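Local coordinates for acyl-CoA Binding Protein (Moniliophthora perniciosa, PDB 3FP5) that probably binds long-chain acyl-CoA esters, as acyl-CoA-binding proteins do, and so carries or stores activated fatty acids inside the cell, at residues 63-66 and 67-70; 29-32 and 33-36; 92-95 and 96-99; 81-84 and 85-89. All blocks are in the same frame, centred on the assembly; numbering follows the deposited sequence.

Contact 1 of 4, residues 63-66 and 67-70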
# COMPACT_ATOMS: atom_id res chain seq x y z
N ASP A 63 0.62 14.80 0.05
CA ASP A 63 2.08 14.90 0.04
C ASP A 63 2.73 13.55 -0.31
O ASP A 63 3.67 13.50 -1.11
CB ASP A 63 2.58 15.39 1.40
CG ASP A 63 2.30 16.87 1.62
OD1 ASP A 63 1.96 17.56 0.63
OD2 ASP A 63 2.39 17.33 2.77
N ALA A 64 2.23 12.48 0.30
CA ALA A 64 2.77 11.14 0.02
C ALA A 64 2.61 10.77 -1.45
O ALA A 64 3.56 10.36 -2.11
CB ALA A 64 2.10 10.10 0.90
N TRP A 65 1.39 10.93 -1.96
CA TRP A 65 1.10 10.68 -3.37
C TRP A 65 1.99 11.53 -4.29
O TRP A 65 2.59 11.01 -5.23
CB TRP A 65 -0.39 10.92 -3.64
CG TRP A 65 -0.85 10.47 -4.99
CD1 TRP A 65 -0.15 9.71 -5.89
CD2 TRP A 65 -2.11 10.74 -5.59
NE1 TRP A 65 -0.92 9.49 -7.01
CE2 TRP A 65 -2.12 10.12 -6.86
CE3 TRP A 65 -3.24 11.45 -5.18
CZ2 TRP A 65 -3.22 10.18 -7.72
CZ3 TRP A 65 -4.34 11.52 -6.04
CH2 TRP A 65 -4.32 10.89 -7.29
N LYS A 66 2.08 12.83 -4.01
CA LYS A 66 2.91 13.73 -4.81
C LYS A 66 4.37 13.24 -4.83
O LYS A 66 5.04 13.31 -5.86
CB LYS A 66 2.82 15.17 -4.27
CG LYS A 66 3.78 16.16 -4.94
CD LYS A 66 3.42 16.40 -6.39
CE LYS A 66 4.20 17.57 -6.99
NZ LYS A 66 3.64 17.91 -8.32
N SER A 67 4.83 12.69 -3.71
CA SER A 67 6.23 12.26 -3.59
C SER A 67 6.61 11.09 -4.51
O SER A 67 7.80 10.83 -4.72
CB SER A 67 6.58 11.95 -2.14
OG SER A 67 6.09 10.68 -1.74
N VAL A 68 5.62 10.40 -5.06
CA VAL A 68 5.91 9.30 -5.98
C VAL A 68 5.50 9.61 -7.42
O VAL A 68 5.40 8.72 -8.26
CB VAL A 68 5.34 7.94 -5.50
CG1 VAL A 68 6.00 7.54 -4.20
CG2 VAL A 68 3.81 8.00 -5.35
N GLU A 69 5.27 10.89 -7.70
CA GLU A 69 4.97 11.31 -9.07
C GLU A 69 6.08 10.82 -9.99
O GLU A 69 7.26 10.88 -9.65
CB GLU A 69 4.86 12.84 -9.12
CG GLU A 69 4.39 13.38 -10.45
CD GLU A 69 4.15 14.88 -10.42
OE1 GLU A 69 4.60 15.55 -9.47
OE2 GLU A 69 3.51 15.39 -11.36
N GLY A 70 5.70 10.29 -11.15
CA GLY A 70 6.67 9.81 -12.12
C GLY A 70 6.91 8.31 -12.03
O GLY A 70 7.56 7.72 -12.90

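Contact 2 of 4, residues 29-32 and 33-36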
# COMPACT_ATOMS: atom_id res chain seq x y z
N ASP A 29 3.07 5.41 9.30
CA ASP A 29 3.95 5.63 8.15
C ASP A 29 3.72 4.58 7.06
O ASP A 29 3.77 4.89 5.86
CB ASP A 29 5.42 5.60 8.57
CG ASP A 29 5.85 6.86 9.31
OD1 ASP A 29 5.08 7.84 9.32
OD2 ASP A 29 6.97 6.86 9.87
N GLU A 30 3.49 3.34 7.46
CA GLU A 30 3.25 2.27 6.50
C GLU A 30 1.91 2.46 5.76
O GLU A 30 1.78 2.11 4.59
CB GLU A 30 3.35 0.90 7.18
CG GLU A 30 4.80 0.49 7.49
CD GLU A 30 4.93 -0.69 8.44
OE1 GLU A 30 3.97 -0.99 9.18
OE2 GLU A 30 6.02 -1.32 8.45
N GLN A 31 0.92 3.02 6.45
CA GLN A 31 -0.36 3.26 5.80
C GLN A 31 -0.24 4.37 4.75
O GLN A 31 -0.84 4.30 3.68
CB GLN A 31 -1.44 3.60 6.83
CG GLN A 31 -1.85 2.42 7.70
CD GLN A 31 -2.70 1.40 6.95
OE1 GLN A 31 -2.94 1.53 5.74
NE2 GLN A 31 -3.18 0.38 7.66
N LEU A 32 0.55 5.39 5.06
CA LEU A 32 0.84 6.43 4.07
C LEU A 32 1.58 5.83 2.87
O LEU A 32 1.35 6.22 1.73
CB LEU A 32 1.66 7.56 4.70
CG LEU A 32 0.82 8.53 5.53
CD1 LEU A 32 1.72 9.47 6.31
CD2 LEU A 32 -0.15 9.31 4.65
N TYR A 33 2.47 4.88 3.14
CA TYR A 33 3.23 4.22 2.09
C TYR A 33 2.29 3.42 1.19
O TYR A 33 2.35 3.49 -0.05
CB TYR A 33 4.29 3.32 2.72
CG TYR A 33 5.31 2.74 1.77
CD1 TYR A 33 6.61 3.24 1.70
CD2 TYR A 33 4.97 1.66 0.96
CE1 TYR A 33 7.55 2.67 0.85
CE2 TYR A 33 5.89 1.10 0.10
CZ TYR A 33 7.18 1.60 0.05
OH TYR A 33 8.10 1.02 -0.82
N PHE A 34 1.40 2.65 1.81
CA PHE A 34 0.37 1.94 1.05
C PHE A 34 -0.49 2.91 0.25
O PHE A 34 -0.83 2.65 -0.90
CB PHE A 34 -0.53 1.12 1.98
CG PHE A 34 0.09 -0.19 2.45
CD1 PHE A 34 0.64 -1.09 1.54
CD2 PHE A 34 0.06 -0.53 3.79
CE1 PHE A 34 1.19 -2.30 1.98
CE2 PHE A 34 0.60 -1.74 4.24
CZ PHE A 34 1.16 -2.61 3.33
N TYR A 35 -0.87 4.02 0.88
CA TYR A 35 -1.75 4.99 0.22
C TYR A 35 -1.10 5.52 -1.05
O TYR A 35 -1.73 5.53 -2.12
CB TYR A 35 -2.08 6.18 1.13
CG TYR A 35 -2.96 7.20 0.43
CD1 TYR A 35 -4.33 6.99 0.31
CD2 TYR A 35 -2.42 8.35 -0.16
CE1 TYR A 35 -5.14 7.90 -0.34
CE2 TYR A 35 -3.23 9.26 -0.81
CZ TYR A 35 -4.59 9.03 -0.91
OH TYR A 35 -5.40 9.93 -1.56
N LYS A 36 0.14 5.96 -0.94
CA LYS A 36 0.78 6.66 -2.04
C LYS A 36 0.93 5.72 -3.24
O LYS A 36 0.67 6.10 -4.38
CB LYS A 36 2.11 7.32 -1.63
CG LYS A 36 3.29 6.38 -1.45
CD LYS A 36 4.43 7.07 -0.71
CE LYS A 36 5.66 6.18 -0.62
NZ LYS A 36 6.69 6.73 0.31

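Contact 3 of 4, residues 92-95 and 96-99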
# COMPACT_ATOMS: atom_id res chain seq x y z
N ASP A 92 4.94 -12.37 11.50
CA ASP A 92 5.45 -13.71 11.74
C ASP A 92 4.48 -14.58 12.55
O ASP A 92 4.85 -15.17 13.57
CB ASP A 92 6.80 -13.61 12.45
CG ASP A 92 7.46 -14.96 12.63
OD1 ASP A 92 7.52 -15.74 11.65
OD2 ASP A 92 7.91 -15.24 13.76
N THR A 93 3.24 -14.64 12.09
CA THR A 93 2.24 -15.51 12.69
C THR A 93 1.75 -16.51 11.64
O THR A 93 2.02 -16.36 10.45
CB THR A 93 1.03 -14.72 13.24
OG1 THR A 93 0.34 -14.07 12.16
CG2 THR A 93 1.48 -13.66 14.25
N GLU A 94 1.02 -17.53 12.07
CA GLU A 94 0.48 -18.47 11.11
C GLU A 94 -0.51 -17.75 10.21
O GLU A 94 -0.66 -18.11 9.04
CB GLU A 94 -0.20 -19.64 11.83
CG GLU A 94 0.79 -20.54 12.54
CD GLU A 94 1.71 -21.24 11.56
OE1 GLU A 94 1.24 -21.60 10.46
OE2 GLU A 94 2.90 -21.43 11.88
N GLU A 95 -1.19 -16.75 10.75
CA GLU A 95 -2.12 -15.95 9.96
C GLU A 95 -1.37 -15.17 8.88
O GLU A 95 -1.76 -15.20 7.71
CB GLU A 95 -2.93 -15.00 10.85
CG GLU A 95 -3.90 -14.11 10.06
CD GLU A 95 -4.68 -13.15 10.95
OE1 GLU A 95 -4.41 -13.11 12.17
OE2 GLU A 95 -5.56 -12.44 10.43
N SER A 96 -0.29 -14.49 9.26
CA SER A 96 0.48 -13.73 8.29
C SER A 96 1.11 -14.66 7.24
O SER A 96 1.19 -14.30 6.06
CB SER A 96 1.53 -12.82 8.95
OG SER A 96 2.65 -13.54 9.43
N LYS A 97 1.54 -15.85 7.66
CA LYS A 97 2.09 -16.81 6.70
C LYS A 97 1.06 -17.22 5.65
O LYS A 97 1.38 -17.40 4.47
CB LYS A 97 2.65 -18.04 7.42
CG LYS A 97 3.98 -17.78 8.09
CD LYS A 97 4.54 -19.04 8.75
CE LYS A 97 5.87 -18.76 9.44
NZ LYS A 97 5.77 -17.62 10.40
N LYS A 98 -0.19 -17.36 6.08
CA LYS A 98 -1.28 -17.68 5.17
C LYS A 98 -1.49 -16.57 4.15
O LYS A 98 -1.74 -16.83 2.96
CB LYS A 98 -2.56 -17.88 6.00
CG LYS A 98 -3.60 -18.79 5.39
CD LYS A 98 -4.65 -19.13 6.45
CE LYS A 98 -5.77 -20.00 5.88
NZ LYS A 98 -6.99 -19.96 6.74
N TYR A 99 -1.40 -15.32 4.60
CA TYR A 99 -1.55 -14.18 3.69
C TYR A 99 -0.42 -14.13 2.67
O TYR A 99 -0.66 -13.90 1.48
CB TYR A 99 -1.66 -12.86 4.45
CG TYR A 99 -2.88 -12.82 5.35
CD1 TYR A 99 -3.84 -13.83 5.26
CD2 TYR A 99 -3.07 -11.81 6.28
CE1 TYR A 99 -4.96 -13.83 6.07
CE2 TYR A 99 -4.20 -11.79 7.10
CZ TYR A 99 -5.14 -12.81 6.98
OH TYR A 99 -6.26 -12.84 7.78

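Contact 4 of 4, residues 81-84 and 85-89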
# COMPACT_ATOMS: atom_id res chain seq x y z
N VAL A 81 3.06 -4.36 -2.96
CA VAL A 81 3.10 -5.78 -2.59
C VAL A 81 4.26 -6.07 -1.65
O VAL A 81 4.10 -6.71 -0.60
CB VAL A 81 3.18 -6.69 -3.84
CG1 VAL A 81 3.49 -8.14 -3.43
CG2 VAL A 81 1.88 -6.59 -4.64
N GLU A 82 5.44 -5.57 -2.00
CA GLU A 82 6.62 -5.80 -1.18
C GLU A 82 6.50 -5.23 0.24
O GLU A 82 6.96 -5.86 1.20
CB GLU A 82 7.86 -5.27 -1.88
CG GLU A 82 8.30 -6.18 -3.02
CD GLU A 82 9.51 -5.65 -3.74
OE1 GLU A 82 9.93 -4.51 -3.45
OE2 GLU A 82 10.04 -6.38 -4.60
N LYS A 83 5.87 -4.07 0.39
CA LYS A 83 5.66 -3.50 1.72
C LYS A 83 4.76 -4.41 2.55
O LYS A 83 5.01 -4.63 3.74
CB LYS A 83 5.05 -2.11 1.64
CG LYS A 83 4.76 -1.48 3.01
CD LYS A 83 6.02 -1.43 3.85
CE LYS A 83 7.01 -0.41 3.28
NZ LYS A 83 8.22 -0.29 4.13
N LEU A 84 3.70 -4.94 1.94
CA LEU A 84 2.82 -5.85 2.66
C LEU A 84 3.58 -7.12 3.04
O LEU A 84 3.46 -7.62 4.17
CB LEU A 84 1.59 -6.19 1.81
CG LEU A 84 0.65 -7.21 2.45
CD1 LEU A 84 0.16 -6.72 3.83
CD2 LEU A 84 -0.53 -7.50 1.53
N LEU A 85 4.36 -7.66 2.11
CA LEU A 85 5.14 -8.87 2.43
C LEU A 85 6.10 -8.62 3.59
O LEU A 85 6.24 -9.46 4.48
CB LEU A 85 5.88 -9.40 1.21
CG LEU A 85 4.96 -10.01 0.15
CD1 LEU A 85 5.72 -10.38 -1.10
CD2 LEU A 85 4.25 -11.23 0.73
N GLU A 86 6.75 -7.47 3.58
CA GLU A 86 7.65 -7.07 4.65
C GLU A 86 6.91 -7.11 5.98
O GLU A 86 7.36 -7.72 6.94
CB GLU A 86 8.17 -5.65 4.40
CG GLU A 86 8.98 -5.06 5.53
CD GLU A 86 9.34 -3.60 5.28
OE1 GLU A 86 9.02 -3.08 4.19
OE2 GLU A 86 9.95 -2.99 6.18
N ILE A 87 5.74 -6.48 6.00
CA ILE A 87 4.93 -6.39 7.21
C ILE A 87 4.46 -7.77 7.69
O ILE A 87 4.47 -8.05 8.90
CB ILE A 87 3.73 -5.45 7.01
CG1 ILE A 87 4.20 -4.00 6.99
CG2 ILE A 87 2.68 -5.66 8.09
CD1 ILE A 87 3.16 -3.02 6.42
N LEU A 88 4.05 -8.62 6.76
CA LEU A 88 3.56 -9.94 7.10
C LEU A 88 4.70 -10.78 7.65
O LEU A 88 4.52 -11.54 8.59
CB LEU A 88 2.95 -10.63 5.87
CG LEU A 88 1.67 -10.00 5.33
CD1 LEU A 88 1.26 -10.66 4.03
CD2 LEU A 88 0.55 -10.10 6.36
N LYS A 89 5.89 -10.61 7.07
CA LYS A 89 7.04 -11.39 7.53
C LYS A 89 7.45 -10.98 8.94
O LYS A 89 7.79 -11.83 9.77
CB LYS A 89 8.21 -11.25 6.55
CG LYS A 89 7.95 -11.94 5.22
CD LYS A 89 9.11 -11.72 4.25
CE LYS A 89 8.82 -12.36 2.90
NZ LYS A 89 9.88 -12.04 1.88
O HOH W 1 8.15 -0.35 7.01

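Contact 1 of 4, residues 63-66 and 67-70
The carbonyl oxygen of Ala64 is gripped twice by Ser67: OG gives it a bond of 2.6 Å to Ala64 O, and the backbone N adds a weak one. This is the C-terminal end of helix 56-66, where the chain leaves the helix through a type I beta turn from Lys66 to Glu69. Ser67 reaches the oxygen because OG stands between its own N and carbonyl carbon (chi1 78°), folded back over the last helical turn. Ser67 N also closes an ordinary helical bond to Asp63 O. The next two donors turn to nearer carbonyls: Val68 N lies 3.1 Å from Trp65 O and Glu69 N 3.0 Å from Lys66 O, each well above the carbonyl plane, so the hydrogen bonds shorten from four residues to three as helix gives way to turn. On the inner side Val68 CG2 sits at the edge of the Trp65 indole, 4.3 Å from CD1, and the valine side chain also packs on Tyr37 and Gln40 of helix 28-42; the indole NE1 donates to Gly44 O. On the outer side Lys66 and Glu69 run alongside each other and form a salt bridge over the turn. The lysine chain, bent at chi2 (67°), lays CD and CE against Glu69 OE1, the oxygen its amine binds. NZ meets Glu69 OE1 on the syn side at 2.8 Å, 22° out of the carboxylate plane.

Contact 2 of 4, residues 29-32 and 33-36
Tyr33 N bonds to Asp29 O, the first of four consecutive backbone hydrogen bonds that carry helix 28-42 through this stretch. The other three join Phe34 N to Glu30 O, Tyr35 N to Gln31 O at 2.8 Å, and Lys36 N to Leu32 O. Side-chain packing centres on Phe34. Its CG lies anti to the carbonyl carbon (chi1 -78°), which swings the ring back along the helix until CD2 is 3.3 Å from Glu30 O, the same oxygen that its own N holds. Gln31 folds over at chi2 and brings OE1 to 4.1 Å from Phe34 CD2, amide and ring planes 62° apart. Tyr33 and Tyr35 touch the preceding turn through CB alone, Tyr33 CB at 3.4 Å from Glu30 O, and both rings lead away. Lys36 runs its CB, CG and CD past Leu32 O. Among the polar ends, Glu30 OE1 accepts a hydrogen bond from Thr27 N, just ahead of the helix. Beyond the stretch, Phe34 packs on Tyr80, Lys83 and Ile87, while Tyr33 meets Lys83 in a cation-pi contact. Putting an alanine in place of Phe34 would probably leave Ile87, the Tyr80 ring and the carbons of Lys83 without the ring they pack on, opening a gap between helices 28-42 and 73-91. Such unbroken bonding from each N to the carbonyl four residues back makes a regular alpha helix, here one of the acyl-CoA-binding bundle.

Contact 3 of 4, residues 92-95 and 96-99
Asp92 leaves helix 73-91 with positive phi, Thr93 is extended, and helix 94-105 starts at once, with Lys97 N bonding to Thr93 O 2.9 Å away. Thr93 is the N-cap, and with Ser96 it forms a capping box. Two reciprocal bonds define it: Ser96 N donates to Thr93 OG1 at 3.0 Å, and Thr93 N donates to Ser96 OG at 2.9 Å. Both hydroxyls stand between their own N and carbonyl carbon (chi1 64° in Thr93 and 75° in Ser96), the setting that faces each toward the other's amide. Ser96 OG is buried and also bonds to Leu88 O, tying the new helix to the end of the one before. Further out, Asp92 and Lys97 lie side by side in a salt bridge, in which Lys97 NZ comes to Asp92 OD1 at 2.9 Å from above the carboxylate plane. One turn into the helix, the Tyr99 ring takes Glu95 O over one face, 3.4 Å above its plane and offset toward the rim, while Tyr99 N holds the same oxygen. The ring also packs on Ile24 and Leu88. Replacing Tyr99 by an alanine would probably leave Glu95 OE2 without the hydroxyl and uncover Ile24 and Leu88 on the inner side. The Glu95 chain slants across the same side of the ring as its carbonyl oxygen, CG 3.6 Å from Tyr99 CZ, carboxylate and ring planes 81° apart. At its end, Tyr99 OH makes a weak bond to Glu95 OE2 of 2.8 Å.

Contact 4 of 4, residues 81-84 and 85-89
Leu84 and Leu88, one turn apart on helix 73-91 of the acyl-CoA-binding helical bundle, make the close-packed side of this contact. Their side chains cross, Leu84 CG standing 3.8 Å from Leu88 CD1, and Leu88 CG comes down to 3.2 Å from Leu84 O, the oxygen that also accepts from Leu88 N. Both leucines are buried: Leu84 faces Ala11, Ile14 and Val15 of helix 5-17, and Leu88 meets Ile100 of helix 94-105 and Ile24. Val81 is buried too, and Leu85, pointing the same way, stands partly open beside it, with Val81 CG1 3.9 Å from Leu85 CD1. Ile87, also buried, lays CD1 obliquely across Lys83, 4.1 Å from its CG. The backbone bonds beneath are regular, four in succession from Leu85 N to Val81 O through Leu88 N to Leu84 O. The looser, solvent side belongs to Lys83 and Glu86. Lys83 sets out with CG anti to its N, then bends at chi2 (57°) and chi3 (69°), so that its aliphatic carbons stay near Ile87 while the amine turns to the carboxylate. Glu86 is extended and runs alongside it. NZ meets Glu86 OE1 at 2.9 Å on the syn side, 31° out of the carboxylate plane. One water accepts from Lys83 NZ at 2.9 Å and gives a weak bond to Glu86 OE2.

How the contacts relate
Contacts 2 and 4 touch, Phe34 CE1 resting 3.6 Å from Leu84 N, and so join helices 28-42 and 73-91. Contact 4 has the most buried side chains, leucine, isoleucine and valine; contact 2, a surface contact despite its central place, meets it with aromatic rings. Contacts 1 and 3 are helix ends on opposite sides of the chain's centre, about 31 Å apart between centres, the first partly buried, the second at the surface. Hydroxyl-to-backbone bonds set these ends apart, whereas contacts 1, 3 and 4 each carry a lysine-carboxylate bridge. Each end is tied inward: contact 1 packs on Lys36 of contact 2, and contact 3 is bonded to and packs on Leu88 of contact 4.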